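Local coordinates for Plm1 (PDB 4HXY), which probably uses NADPH to reduce the beta-keto group of the growing polyketide chain in the first module of phoslactomycin biosynthesis, at residues H202-V207 with I216-R221; G194-L199 with P227-L232; V248-R253 with H275-V280. All blocks are in the same frame, centred on the assembly; numbering follows the deposited sequence.

Interaction 1 (H202-V207 with I216-R221); sequences HVARRV and ILLLSR. With NDP (NADPH dihydro-nicotinamide-adenine-dinucleotide phosphate), chain C.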
loop_
_atom_site.group_PDB
_atom_site.type_symbol
_atom_site.label_atom_id
_atom_site.label_comp_id
_atom_site.label_asym_id
_atom_site.label_seq_id
_atom_site.Cartn_x
_atom_site.Cartn_y
_atom_site.Cartn_z
ATOM N N HIS A 202 -11.277 7.592 16.688
ATOM C CA HIS A 202 -11.747 6.321 17.241
ATOM C C HIS A 202 -10.641 5.583 17.988
ATOM O O HIS A 202 -10.872 4.998 19.029
ATOM C CB HIS A 202 -12.291 5.396 16.157
ATOM C CG HIS A 202 -13.511 5.917 15.480
ATOM N ND1 HIS A 202 -14.628 6.315 16.175
ATOM C CD2 HIS A 202 -13.799 6.088 14.168
ATOM C CE1 HIS A 202 -15.542 6.743 15.321
ATOM N NE2 HIS A 202 -15.066 6.614 14.099
ATOM N N VAL A 203 -9.452 5.603 17.429
ATOM C CA VAL A 203 -8.307 4.944 18.035
ATOM C C VAL A 203 -7.933 5.642 19.334
ATOM O O VAL A 203 -7.703 4.991 20.351
ATOM C CB VAL A 203 -7.104 4.933 17.085
ATOM C CG1 VAL A 203 -5.858 4.388 17.778
ATOM C CG2 VAL A 203 -7.450 4.126 15.808
ATOM N N ALA A 204 -7.934 6.970 19.298
ATOM C CA ALA A 204 -7.667 7.786 20.490
ATOM C C ALA A 204 -8.607 7.433 21.646
ATOM O O ALA A 204 -8.156 7.239 22.776
ATOM C CB ALA A 204 -7.784 9.262 20.170
ATOM N N ARG A 205 -9.903 7.334 21.351
ATOM C CA ARG A 205 -10.899 6.996 22.378
ATOM C C ARG A 205 -10.684 5.567 22.913
ATOM O O ARG A 205 -10.867 5.304 24.094
ATOM C CB ARG A 205 -12.308 7.138 21.820
ATOM C CG ARG A 205 -12.704 8.544 21.467
ATOM C CD ARG A 205 -14.141 8.566 20.935
ATOM N NE ARG A 205 -14.479 9.782 20.192
ATOM C CZ ARG A 205 -14.533 9.910 18.859
ATOM N NH1 ARG A 205 -14.875 11.082 18.335
ATOM N NH2 ARG A 205 -14.267 8.899 18.038
ATOM N N ARG A 206 -10.314 4.644 22.022
ATOM C CA ARG A 206 -10.044 3.260 22.412
ATOM C C ARG A 206 -8.863 3.176 23.372
ATOM O O ARG A 206 -8.932 2.494 24.406
ATOM C CB ARG A 206 -9.780 2.387 21.173
ATOM C CG ARG A 206 -9.389 0.932 21.449
ATOM C CD ARG A 206 -10.305 0.218 22.448
ATOM N NE ARG A 206 -11.690 0.135 22.003
ATOM C CZ ARG A 206 -12.267 -0.926 21.426
ATOM N NH1 ARG A 206 -13.545 -0.851 21.078
ATOM N NH2 ARG A 206 -11.601 -2.056 21.202
ATOM N N VAL A 207 -7.794 3.887 23.035
ATOM C CA VAL A 207 -6.604 3.945 23.885
ATOM C C VAL A 207 -6.959 4.541 25.240
ATOM O O VAL A 207 -6.567 4.015 26.289
ATOM C CB VAL A 207 -5.488 4.770 23.209
ATOM C CG1 VAL A 207 -4.300 4.987 24.170
ATOM C CG2 VAL A 207 -5.028 4.082 21.965
ATOM N N ILE A 216 -1.680 10.818 25.558
ATOM C CA ILE A 216 -2.179 10.599 24.206
ATOM C C ILE A 216 -2.012 11.896 23.423
ATOM O O ILE A 216 -2.528 12.941 23.824
ATOM C CB ILE A 216 -3.642 10.133 24.220
ATOM C CG1 ILE A 216 -3.760 8.822 24.985
ATOM C CG2 ILE A 216 -4.169 9.953 22.782
ATOM C CD1 ILE A 216 -5.185 8.442 25.328
ATOM N N LEU A 217 -1.234 11.837 22.351
ATOM C CA LEU A 217 -0.965 13.002 21.510
ATOM C C LEU A 217 -1.612 12.795 20.141
ATOM O O LEU A 217 -1.330 11.804 19.448
ATOM C CB LEU A 217 0.528 13.215 21.348
ATOM C CG LEU A 217 1.368 13.589 22.581
ATOM C CD1 LEU A 217 2.670 14.179 22.105
ATOM C CD2 LEU A 217 0.653 14.591 23.465
ATOM N N LEU A 218 -2.479 13.736 19.772
ATOM C CA LEU A 218 -3.194 13.696 18.500
ATOM C C LEU A 218 -2.508 14.699 17.589
ATOM O O LEU A 218 -2.462 15.901 17.890
ATOM C CB LEU A 218 -4.652 14.066 18.675
ATOM C CG LEU A 218 -5.473 13.309 19.708
ATOM C CD1 LEU A 218 -6.884 13.845 19.655
ATOM C CD2 LEU A 218 -5.453 11.780 19.499
ATOM N N LEU A 219 -1.923 14.211 16.509
ATOM C CA LEU A 219 -1.127 15.067 15.612
ATOM C C LEU A 219 -1.817 15.231 14.262
ATOM O O LEU A 219 -2.224 14.252 13.634
ATOM C CB LEU A 219 0.260 14.449 15.413
ATOM C CG LEU A 219 1.280 15.217 14.570
ATOM C CD1 LEU A 219 2.705 14.901 15.013
ATOM C CD2 LEU A 219 1.100 14.862 13.094
ATOM N N SER A 220 -1.927 16.478 13.813
ATOM C CA SER A 220 -2.531 16.791 12.507
ATOM C C SER A 220 -2.098 18.203 12.179
ATOM O O SER A 220 -1.568 18.890 13.044
ATOM C CB SER A 220 -4.031 16.650 12.535
ATOM O OG SER A 220 -4.654 17.643 13.351
ATOM N N ARG A 221 -2.267 18.641 10.935
ATOM C CA ARG A 221 -1.878 20.016 10.612
ATOM C C ARG A 221 -2.747 21.030 11.355
ATOM O O ARG A 221 -2.269 22.104 11.719
ATOM C CB ARG A 221 -1.941 20.265 9.122
ATOM C CG ARG A 221 -0.895 19.489 8.352
ATOM C CD ARG A 221 -1.218 19.359 6.879
ATOM N NE ARG A 221 -2.513 18.760 6.624
ATOM C CZ ARG A 221 -3.002 18.568 5.400
ATOM N NH1 ARG A 221 -2.282 18.910 4.336
ATOM N NH2 ARG A 221 -4.206 18.055 5.233
HETATM P PA NDP C . -9.580 11.752 7.789
HETATM O O1A NDP C . -10.742 11.973 8.697
HETATM O O2A NDP C . -9.413 12.661 6.609
HETATM O O5B NDP C . -8.234 11.795 8.647
HETATM C C5B NDP C . -6.994 12.041 8.016
HETATM C C4B NDP C . -6.135 12.826 8.963
HETATM O O4B NDP C . -4.860 13.051 8.397
HETATM C C3B NDP C . -6.690 14.197 9.270
HETATM O O3B NDP C . -6.668 14.363 10.701
HETATM C C2B NDP C . -5.743 15.170 8.604
HETATM O O2B NDP C . -5.793 16.334 9.402
HETATM C C1B NDP C . -4.445 14.370 8.681
HETATM N N9A NDP C . -3.370 14.788 7.790
HETATM C C8A NDP C . -3.384 14.870 6.414
HETATM N N7A NDP C . -2.183 15.322 5.992
HETATM C C5A NDP C . -1.383 15.506 7.091
HETATM C C6A NDP C . -0.076 15.931 7.265
HETATM N N6A NDP C . 0.738 16.277 6.273
HETATM N N1A NDP C . 0.415 16.018 8.556
HETATM C C2A NDP C . -0.367 15.651 9.645
HETATM N N3A NDP C . -1.664 15.235 9.487
HETATM C C4A NDP C . -2.143 15.162 8.216
HETATM O O3 NDP C . -9.582 10.253 7.203
HETATM P PN NDP C . -9.907 8.900 7.963
HETATM O O1N NDP C . -11.010 8.255 7.215
HETATM O O2N NDP C . -10.028 9.042 9.427
HETATM O O5D NDP C . -8.659 7.975 7.586
HETATM C C5D NDP C . -7.459 8.019 8.313
HETATM C C4D NDP C . -6.507 6.990 7.726
HETATM O O4D NDP C . -7.156 5.740 7.574
HETATM C C3D NDP C . -6.022 7.385 6.351
HETATM O O3D NDP C . -4.639 7.211 6.282
HETATM C C2D NDP C . -6.707 6.422 5.403
HETATM O O2D NDP C . -5.961 6.168 4.230
HETATM C C1D NDP C . -6.923 5.210 6.286
HETATM N N1N NDP C . -8.096 4.429 5.870
HETATM C C2N NDP C . -9.360 4.905 6.068
HETATM C C3N NDP C . -10.485 4.266 5.544
HETATM C C7N NDP C . -11.856 4.743 5.826
HETATM O O7N NDP C . -12.874 3.900 5.436
HETATM N N7N NDP C . -12.163 5.911 6.370
HETATM C C4N NDP C . -10.319 2.860 5.034
HETATM C C5N NDP C . -8.899 2.429 4.871
HETATM C C6N NDP C . -7.855 3.210 5.310
HETATM P P2B NDP C . -5.223 17.751 8.927
HETATM O O1X NDP C . -5.653 18.710 10.013
HETATM O O2X NDP C . -5.806 18.143 7.562
HETATM O O3X NDP C . -3.759 17.688 8.777
#
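In the beta-alpha-beta unit that opens the NADPH-binding Rossmann fold (strand 189-193, helix 198-210, strand 215-220), Ala204 and Val207 of the helix pack down on Ile216 and Leu218 of the strand that follows. The two short segments run almost exactly antiparallel (176°), with their axes 9.8 Å apart at closest approach. A small residue suits this spacing: the methyl CB of Ala204 sits only 3.5 Å from CD2 of Leu218, tighter than ordinary van der Waals contact. One helical turn on, Val207 and Ile216 pass alongside each other, pointing opposite ways, and CG1 of Val207 comes within 3.7 Å of CD1 of Ile216. That methyl gets there because the Ile216 chain is extended beyond CG1 (chi2 167°). All four residues are buried, and Leu232 and Ile236 of helix 229-237 pack against the same patch.

The strand's far end does polar work. Arg221, just past it, clamps the 2'-phosphate of NADPH: O3X takes both the backbone N of Arg221 and its NE, the latter at 2.7 Å and nearly straight. NH2 of Arg221 reaches O2X at 2.8 Å. A bend at chi3 folds the guanidinium over the adenine; N7A lies 3.3 Å above the guanidinium plane, over its centre, with the phosphorus P2B at the edge. An arginine directly after the second strand, gripping the 2'-phosphate, is typical of the NADPH-preferring site in short-chain dehydrogenases/reductases.

Interaction 2 (G194-L199 with P227-L232); sequences GGTGGL and PGATEL. With NDP (NADPH dihydro-nicotinamide-adenine-dinucleotide phosphate), chain C.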
loop_
_atom_site.group_PDB
_atom_site.type_symbol
_atom_site.label_atom_id
_atom_site.label_comp_id
_atom_site.label_asym_id
_atom_site.label_seq_id
_atom_site.Cartn_x
_atom_site.Cartn_y
_atom_site.Cartn_z
ATOM N N GLY A 194 -2.781 12.009 12.209
ATOM C CA GLY A 194 -4.166 12.106 11.802
ATOM C C GLY A 194 -5.136 11.921 12.968
ATOM O O GLY A 194 -6.259 11.485 12.771
ATOM N N GLY A 195 -4.683 12.248 14.173
ATOM C CA GLY A 195 -5.387 11.888 15.410
ATOM C C GLY A 195 -6.702 12.626 15.628
ATOM O O GLY A 195 -7.549 12.143 16.353
ATOM N N THR A 196 -6.880 13.773 14.970
ATOM C CA THR A 196 -8.138 14.526 15.053
ATOM C C THR A 196 -9.093 14.169 13.910
ATOM O O THR A 196 -10.219 14.668 13.856
ATOM C CB THR A 196 -7.881 16.027 15.025
ATOM O OG1 THR A 196 -7.022 16.347 13.921
ATOM C CG2 THR A 196 -7.209 16.510 16.344
ATOM N N GLY A 197 -8.635 13.313 13.000
ATOM C CA GLY A 197 -9.469 12.735 11.956
ATOM C C GLY A 197 -10.415 11.666 12.448
ATOM O O GLY A 197 -10.504 11.397 13.656
ATOM N N GLY A 198 -11.132 11.042 11.514
ATOM C CA GLY A 198 -12.165 10.088 11.850
ATOM C C GLY A 198 -11.610 8.860 12.540
ATOM O O GLY A 198 -11.941 8.579 13.690
ATOM N N LEU A 199 -10.740 8.136 11.835
ATOM C CA LEU A 199 -10.215 6.886 12.375
ATOM C C LEU A 199 -9.276 7.161 13.537
ATOM O O LEU A 199 -9.320 6.436 14.553
ATOM C CB LEU A 199 -9.528 6.046 11.303
ATOM C CG LEU A 199 -10.443 5.090 10.527
ATOM C CD1 LEU A 199 -11.686 5.767 9.940
ATOM C CD2 LEU A 199 -9.638 4.355 9.453
ATOM N N PRO A 227 -11.866 20.754 13.405
ATOM C CA PRO A 227 -13.260 20.564 13.760
ATOM C C PRO A 227 -13.439 19.345 14.646
ATOM O O PRO A 227 -12.903 18.264 14.343
ATOM C CB PRO A 227 -13.943 20.346 12.413
ATOM C CG PRO A 227 -13.112 21.077 11.456
ATOM C CD PRO A 227 -11.699 21.002 11.962
ATOM N N GLY A 228 -14.149 19.533 15.752
ATOM C CA GLY A 228 -14.440 18.445 16.680
ATOM C C GLY A 228 -13.362 18.184 17.726
ATOM O O GLY A 228 -13.622 17.461 18.681
ATOM N N ALA A 229 -12.182 18.789 17.570
ATOM C CA ALA A 229 -11.029 18.499 18.452
ATOM C C ALA A 229 -11.314 18.777 19.937
ATOM O O ALA A 229 -10.907 18.004 20.819
ATOM C CB ALA A 229 -9.807 19.276 18.012
ATOM N N THR A 230 -12.007 19.880 20.212
ATOM C CA THR A 230 -12.301 20.250 21.600
ATOM C C THR A 230 -13.107 19.172 22.301
ATOM O O THR A 230 -12.765 18.753 23.394
ATOM C CB THR A 230 -13.076 21.570 21.680
ATOM O OG1 THR A 230 -12.363 22.575 20.954
ATOM C CG2 THR A 230 -13.246 21.991 23.134
ATOM N N GLU A 231 -14.151 18.697 21.640
ATOM C CA GLU A 231 -15.008 17.662 22.209
ATOM C C GLU A 231 -14.279 16.324 22.276
ATOM O O GLU A 231 -14.427 15.581 23.239
ATOM C CB GLU A 231 -16.299 17.498 21.411
ATOM C CG GLU A 231 -17.071 18.802 21.169
ATOM C CD GLU A 231 -16.702 19.471 19.849
ATOM O OE1 GLU A 231 -15.545 19.940 19.705
ATOM O OE2 GLU A 231 -17.575 19.525 18.950
ATOM N N LEU A 232 -13.490 16.025 21.246
ATOM C CA LEU A 232 -12.698 14.781 21.235
ATOM C C LEU A 232 -11.743 14.746 22.441
ATOM O O LEU A 232 -11.696 13.761 23.173
ATOM C CB LEU A 232 -11.921 14.653 19.911
ATOM C CG LEU A 232 -10.916 13.492 19.748
ATOM C CD1 LEU A 232 -11.576 12.169 19.893
ATOM C CD2 LEU A 232 -10.231 13.591 18.382
HETATM P PA NDP C . -9.580 11.752 7.789
HETATM O O1A NDP C . -10.742 11.973 8.697
HETATM O O2A NDP C . -9.413 12.661 6.609
HETATM O O5B NDP C . -8.234 11.795 8.647
HETATM C C5B NDP C . -6.994 12.041 8.016
HETATM C C4B NDP C . -6.135 12.826 8.963
HETATM O O4B NDP C . -4.860 13.051 8.397
HETATM C C3B NDP C . -6.690 14.197 9.270
HETATM O O3B NDP C . -6.668 14.363 10.701
HETATM C C2B NDP C . -5.743 15.170 8.604
HETATM O O2B NDP C . -5.793 16.334 9.402
HETATM C C1B NDP C . -4.445 14.370 8.681
HETATM N N9A NDP C . -3.370 14.788 7.790
HETATM C C8A NDP C . -3.384 14.870 6.414
HETATM N N7A NDP C . -2.183 15.322 5.992
HETATM C C5A NDP C . -1.383 15.506 7.091
HETATM C C6A NDP C . -0.076 15.931 7.265
HETATM N N6A NDP C . 0.738 16.277 6.273
HETATM N N1A NDP C . 0.415 16.018 8.556
HETATM C C2A NDP C . -0.367 15.651 9.645
HETATM N N3A NDP C . -1.664 15.235 9.487
HETATM C C4A NDP C . -2.143 15.162 8.216
HETATM O O3 NDP C . -9.582 10.253 7.203
HETATM P PN NDP C . -9.907 8.900 7.963
HETATM O O1N NDP C . -11.010 8.255 7.215
HETATM O O2N NDP C . -10.028 9.042 9.427
HETATM O O5D NDP C . -8.659 7.975 7.586
HETATM C C5D NDP C . -7.459 8.019 8.313
HETATM C C4D NDP C . -6.507 6.990 7.726
HETATM O O4D NDP C . -7.156 5.740 7.574
HETATM C C3D NDP C . -6.022 7.385 6.351
HETATM O O3D NDP C . -4.639 7.211 6.282
HETATM C C2D NDP C . -6.707 6.422 5.403
HETATM O O2D NDP C . -5.961 6.168 4.230
HETATM C C1D NDP C . -6.923 5.210 6.286
HETATM N N1N NDP C . -8.096 4.429 5.870
HETATM C C2N NDP C . -9.360 4.905 6.068
HETATM C C3N NDP C . -10.485 4.266 5.544
HETATM C C7N NDP C . -11.856 4.743 5.826
HETATM O O7N NDP C . -12.874 3.900 5.436
HETATM N N7N NDP C . -12.163 5.911 6.370
HETATM C C4N NDP C . -10.319 2.860 5.034
HETATM C C5N NDP C . -8.899 2.429 4.871
HETATM C C6N NDP C . -7.855 3.210 5.310
HETATM P P2B NDP C . -5.223 17.751 8.927
HETATM O O1X NDP C . -5.653 18.710 10.013
HETATM O O2X NDP C . -5.806 18.143 7.562
HETATM O O3X NDP C . -3.759 17.688 8.777
HETATM O O HOH W 1 -11.441 16.325 15.644
#
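The glycine-rich loop that cradles the NADPH pyrophosphate is backed here by the start of helix 229-237, through Gly195 and Thr196 on one side and Ala229 and Leu232 on the other. Leu232 reaches the loop backbone: with CG anti to its own N (chi1 174°), CD2 lies 3.7 Å from O of Gly195 and 4.0 Å from CA of Thr196. Beside it, CG2 of Thr196 meets the methyl CB of Ala229 at 4.1 Å, a looser touch. The other branch of Thr196, OG1, hydrogen-bonds to OG of Ser220 at the end of the neighbouring strand. One water ties the two backbones, donating to O of Thr196 (2.7 Å) and to O of Pro227 (2.8 Å).

The loop turns from Gly194 to Gly197 as a type I turn and leads into helix 198-210 with Gly197 at the N-cap, so that the first amides of the helix face the phosphates. Gly198 N bonds to O1A of NADPH at 3.0 Å, and Leu199 N points almost straight at O2N (2.7 Å, 177°). Each phosphate thus receives an N-H from the first turn, where the helix dipole would probably favour negative charge. The glycines matter sterically too: a side chain on Gly197 would run into O5B of the cofactor. Close approach of a dinucleotide to glycine backbone at a helix N terminus is the hallmark of the Rossmann-type phosphate-binding loop.

Interaction 3 (V248-R253 with H275-V280); sequences VDVTDR and HAAGVV. With NDP (NADPH dihydro-nicotinamide-adenine-dinucleotide phosphate), chain C.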
loop_
_atom_site.group_PDB
_atom_site.type_symbol
_atom_site.label_atom_id
_atom_site.label_comp_id
_atom_site.label_asym_id
_atom_site.label_seq_id
_atom_site.Cartn_x
_atom_site.Cartn_y
_atom_site.Cartn_z
ATOM N N VAL A 248 1.017 19.902 13.751
ATOM C CA VAL A 248 2.304 19.532 13.176
ATOM C C VAL A 248 2.071 18.806 11.850
ATOM O O VAL A 248 1.195 17.975 11.749
ATOM C CB VAL A 248 3.158 18.625 14.130
ATOM C CG1 VAL A 248 4.437 18.138 13.472
ATOM C CG2 VAL A 248 3.530 19.365 15.422
ATOM N N ASP A 249 2.816 19.212 10.833
ATOM C CA ASP A 249 2.883 18.473 9.568
ATOM C C ASP A 249 3.801 17.250 9.753
ATOM O O ASP A 249 4.982 17.382 10.042
ATOM C CB ASP A 249 3.441 19.426 8.510
ATOM C CG ASP A 249 3.462 18.843 7.107
ATOM O OD1 ASP A 249 3.328 17.628 6.946
ATOM O OD2 ASP A 249 3.623 19.651 6.164
ATOM N N VAL A 250 3.242 16.060 9.541
ATOM C CA VAL A 250 3.945 14.795 9.775
ATOM C C VAL A 250 5.144 14.603 8.838
ATOM O O VAL A 250 5.994 13.751 9.092
ATOM C CB VAL A 250 2.961 13.587 9.699
ATOM C CG1 VAL A 250 2.527 13.320 8.245
ATOM C CG2 VAL A 250 3.567 12.343 10.366
ATOM N N THR A 251 5.217 15.395 7.768
ATOM C CA THR A 251 6.338 15.358 6.835
ATOM C C THR A 251 7.437 16.378 7.177
ATOM O O THR A 251 8.492 16.378 6.533
ATOM C CB THR A 251 5.896 15.607 5.361
ATOM O OG1 THR A 251 5.515 16.979 5.164
ATOM C CG2 THR A 251 4.723 14.691 4.959
ATOM N N ASP A 252 7.204 17.220 8.183
ATOM C CA ASP A 252 8.141 18.290 8.546
ATOM C C ASP A 252 9.174 17.783 9.551
ATOM O O ASP A 252 8.887 17.603 10.740
ATOM C CB ASP A 252 7.369 19.495 9.098
ATOM C CG ASP A 252 8.255 20.689 9.407
ATOM O OD1 ASP A 252 9.385 20.528 9.888
ATOM O OD2 ASP A 252 7.793 21.814 9.181
ATOM N N ARG A 253 10.376 17.544 9.053
ATOM C CA ARG A 253 11.434 16.947 9.855
ATOM C C ARG A 253 11.778 17.776 11.095
ATOM O O ARG A 253 11.955 17.225 12.184
ATOM C CB ARG A 253 12.685 16.752 9.016
ATOM C CG ARG A 253 13.855 16.137 9.779
ATOM C CD ARG A 253 15.055 15.974 8.867
ATOM N NE ARG A 253 14.831 14.873 7.933
ATOM C CZ ARG A 253 15.088 13.599 8.203
ATOM N NH1 ARG A 253 15.615 13.253 9.371
ATOM N NH2 ARG A 253 14.838 12.672 7.293
ATOM N N HIS A 275 -0.228 5.528 12.800
ATOM C CA HIS A 275 -0.096 6.479 11.698
ATOM C C HIS A 275 -1.348 6.448 10.842
ATOM O O HIS A 275 -1.497 5.576 9.988
ATOM C CB HIS A 275 1.149 6.145 10.883
ATOM C CG HIS A 275 1.411 7.044 9.715
ATOM N ND1 HIS A 275 1.468 8.421 9.823
ATOM C CD2 HIS A 275 1.727 6.751 8.430
ATOM C CE1 HIS A 275 1.762 8.934 8.638
ATOM N NE2 HIS A 275 1.962 7.942 7.781
ATOM N N ALA A 276 -2.235 7.415 11.074
ATOM C CA ALA A 276 -3.474 7.553 10.310
ATOM C C ALA A 276 -3.519 8.823 9.459
ATOM O O ALA A 276 -4.534 9.083 8.802
ATOM C CB ALA A 276 -4.663 7.481 11.224
ATOM N N ALA A 277 -2.434 9.587 9.416
ATOM C CA ALA A 277 -2.352 10.747 8.518
ATOM C C ALA A 277 -2.396 10.304 7.063
ATOM O O ALA A 277 -1.723 9.355 6.659
ATOM C CB ALA A 277 -1.080 11.551 8.776
ATOM N N GLY A 278 -3.150 11.037 6.258
ATOM C CA GLY A 278 -3.314 10.707 4.855
ATOM C C GLY A 278 -4.431 11.507 4.220
ATOM O O GLY A 278 -5.227 12.163 4.905
ATOM N N VAL A 279 -4.458 11.460 2.899
ATOM C CA VAL A 279 -5.501 12.097 2.105
ATOM C C VAL A 279 -5.930 11.125 1.032
ATOM O O VAL A 279 -5.178 10.209 0.679
ATOM C CB VAL A 279 -5.053 13.413 1.431
ATOM C CG1 VAL A 279 -4.589 14.421 2.516
ATOM C CG2 VAL A 279 -3.961 13.184 0.421
ATOM N N VAL A 280 -7.135 11.316 0.517
ATOM C CA VAL A 280 -7.582 10.492 -0.627
ATOM C C VAL A 280 -8.233 11.378 -1.665
ATOM O O VAL A 280 -9.045 12.255 -1.326
ATOM C CB VAL A 280 -8.534 9.339 -0.238
ATOM C CG1 VAL A 280 -9.845 9.840 0.319
ATOM C CG2 VAL A 280 -8.782 8.420 -1.435
HETATM P PA NDP C . -9.580 11.752 7.789
HETATM O O1A NDP C . -10.742 11.973 8.697
HETATM O O2A NDP C . -9.413 12.661 6.609
HETATM O O5B NDP C . -8.234 11.795 8.647
HETATM C C5B NDP C . -6.994 12.041 8.016
HETATM C C4B NDP C . -6.135 12.826 8.963
HETATM O O4B NDP C . -4.860 13.051 8.397
HETATM C C3B NDP C . -6.690 14.197 9.270
HETATM O O3B NDP C . -6.668 14.363 10.701
HETATM C C2B NDP C . -5.743 15.170 8.604
HETATM O O2B NDP C . -5.793 16.334 9.402
HETATM C C1B NDP C . -4.445 14.370 8.681
HETATM N N9A NDP C . -3.370 14.788 7.790
HETATM C C8A NDP C . -3.384 14.870 6.414
HETATM N N7A NDP C . -2.183 15.322 5.992
HETATM C C5A NDP C . -1.383 15.506 7.091
HETATM C C6A NDP C . -0.076 15.931 7.265
HETATM N N6A NDP C . 0.738 16.277 6.273
HETATM N N1A NDP C . 0.415 16.018 8.556
HETATM C C2A NDP C . -0.367 15.651 9.645
HETATM N N3A NDP C . -1.664 15.235 9.487
HETATM C C4A NDP C . -2.143 15.162 8.216
HETATM O O3 NDP C . -9.582 10.253 7.203
HETATM P PN NDP C . -9.907 8.900 7.963
HETATM O O1N NDP C . -11.010 8.255 7.215
HETATM O O2N NDP C . -10.028 9.042 9.427
HETATM O O5D NDP C . -8.659 7.975 7.586
HETATM C C5D NDP C . -7.459 8.019 8.313
HETATM C C4D NDP C . -6.507 6.990 7.726
HETATM O O4D NDP C . -7.156 5.740 7.574
HETATM C C3D NDP C . -6.022 7.385 6.351
HETATM O O3D NDP C . -4.639 7.211 6.282
HETATM C C2D NDP C . -6.707 6.422 5.403
HETATM O O2D NDP C . -5.961 6.168 4.230
HETATM C C1D NDP C . -6.923 5.210 6.286
HETATM N N1N NDP C . -8.096 4.429 5.870
HETATM C C2N NDP C . -9.360 4.905 6.068
HETATM C C3N NDP C . -10.485 4.266 5.544
HETATM C C7N NDP C . -11.856 4.743 5.826
HETATM O O7N NDP C . -12.874 3.900 5.436
HETATM N N7N NDP C . -12.163 5.911 6.370
HETATM C C4N NDP C . -10.319 2.860 5.034
HETATM C C5N NDP C . -8.899 2.429 4.871
HETATM C C6N NDP C . -7.855 3.210 5.310
HETATM P P2B NDP C . -5.223 17.751 8.927
HETATM O O1X NDP C . -5.653 18.710 10.013
HETATM O O2X NDP C . -5.806 18.143 7.562
HETATM O O3X NDP C . -3.759 17.688 8.777
#
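OD1 of Asp249 is gripped three ways: by Thr251 N (3.0 Å), by OG1 of Thr251 (2.9 Å) and by the exocyclic amine N6A of the NADPH adenine (3.0 Å). Both groups of Thr251 arrive from one face of the carboxylate, well out of its plane, and the bond to Thr251 N closes an Asx turn. A leucine in place of Asp249 would probably leave N6A without its acceptor and the Thr251 N and hydroxyl without their partner. Next door, Val250 N meets N1A almost straight on (3.0 Å, 178°), completing a two-point reading of the adenine edge.

Val250 also makes the contact across the segments. Its CG1 lies 4.1 Å from CB of Ala277, and its CG2 comes obliquely to CE1 of His275 at 4.2 Å; that ring is fixed by hydrogen bonds to Thr193 and to the carbonyl of Lys300. Beyond Ala277, which packs near N3A of the base, O3D of the nicotinamide ribose donates to O of Ala276 (3.1 Å). The Asx turn at Asp249 thus reads the adenine while loop 275-278 passes the base and continues to the nicotinamide ribose, as in classical short-chain dehydrogenases/reductases.

How the interactions relate
From the N terminus, strand 189-193 leads into the glycine-rich loop 194-199, the first half of interaction 2. Helix 198-210 and strand 215-220 follow, and interaction 1 closes the short helix-to-strand connection of the beta-alpha-beta unit, nested wholly inside the longer loop that interaction 2 closes at helix 229-237. Interaction 3 comes later, in series with both, joining the turns after strands 242-247 and 270-275. The first two share helix 198-210 and touch directly: O of Leu219 lies 3.2 Å from N of Gly195, probably a hydrogen bond. Ser220 O reaches Val248 N at 2.9 Å, linking interaction 1 to interaction 3, while Ala277 touches Gly194. All three thus meet around one NADPH.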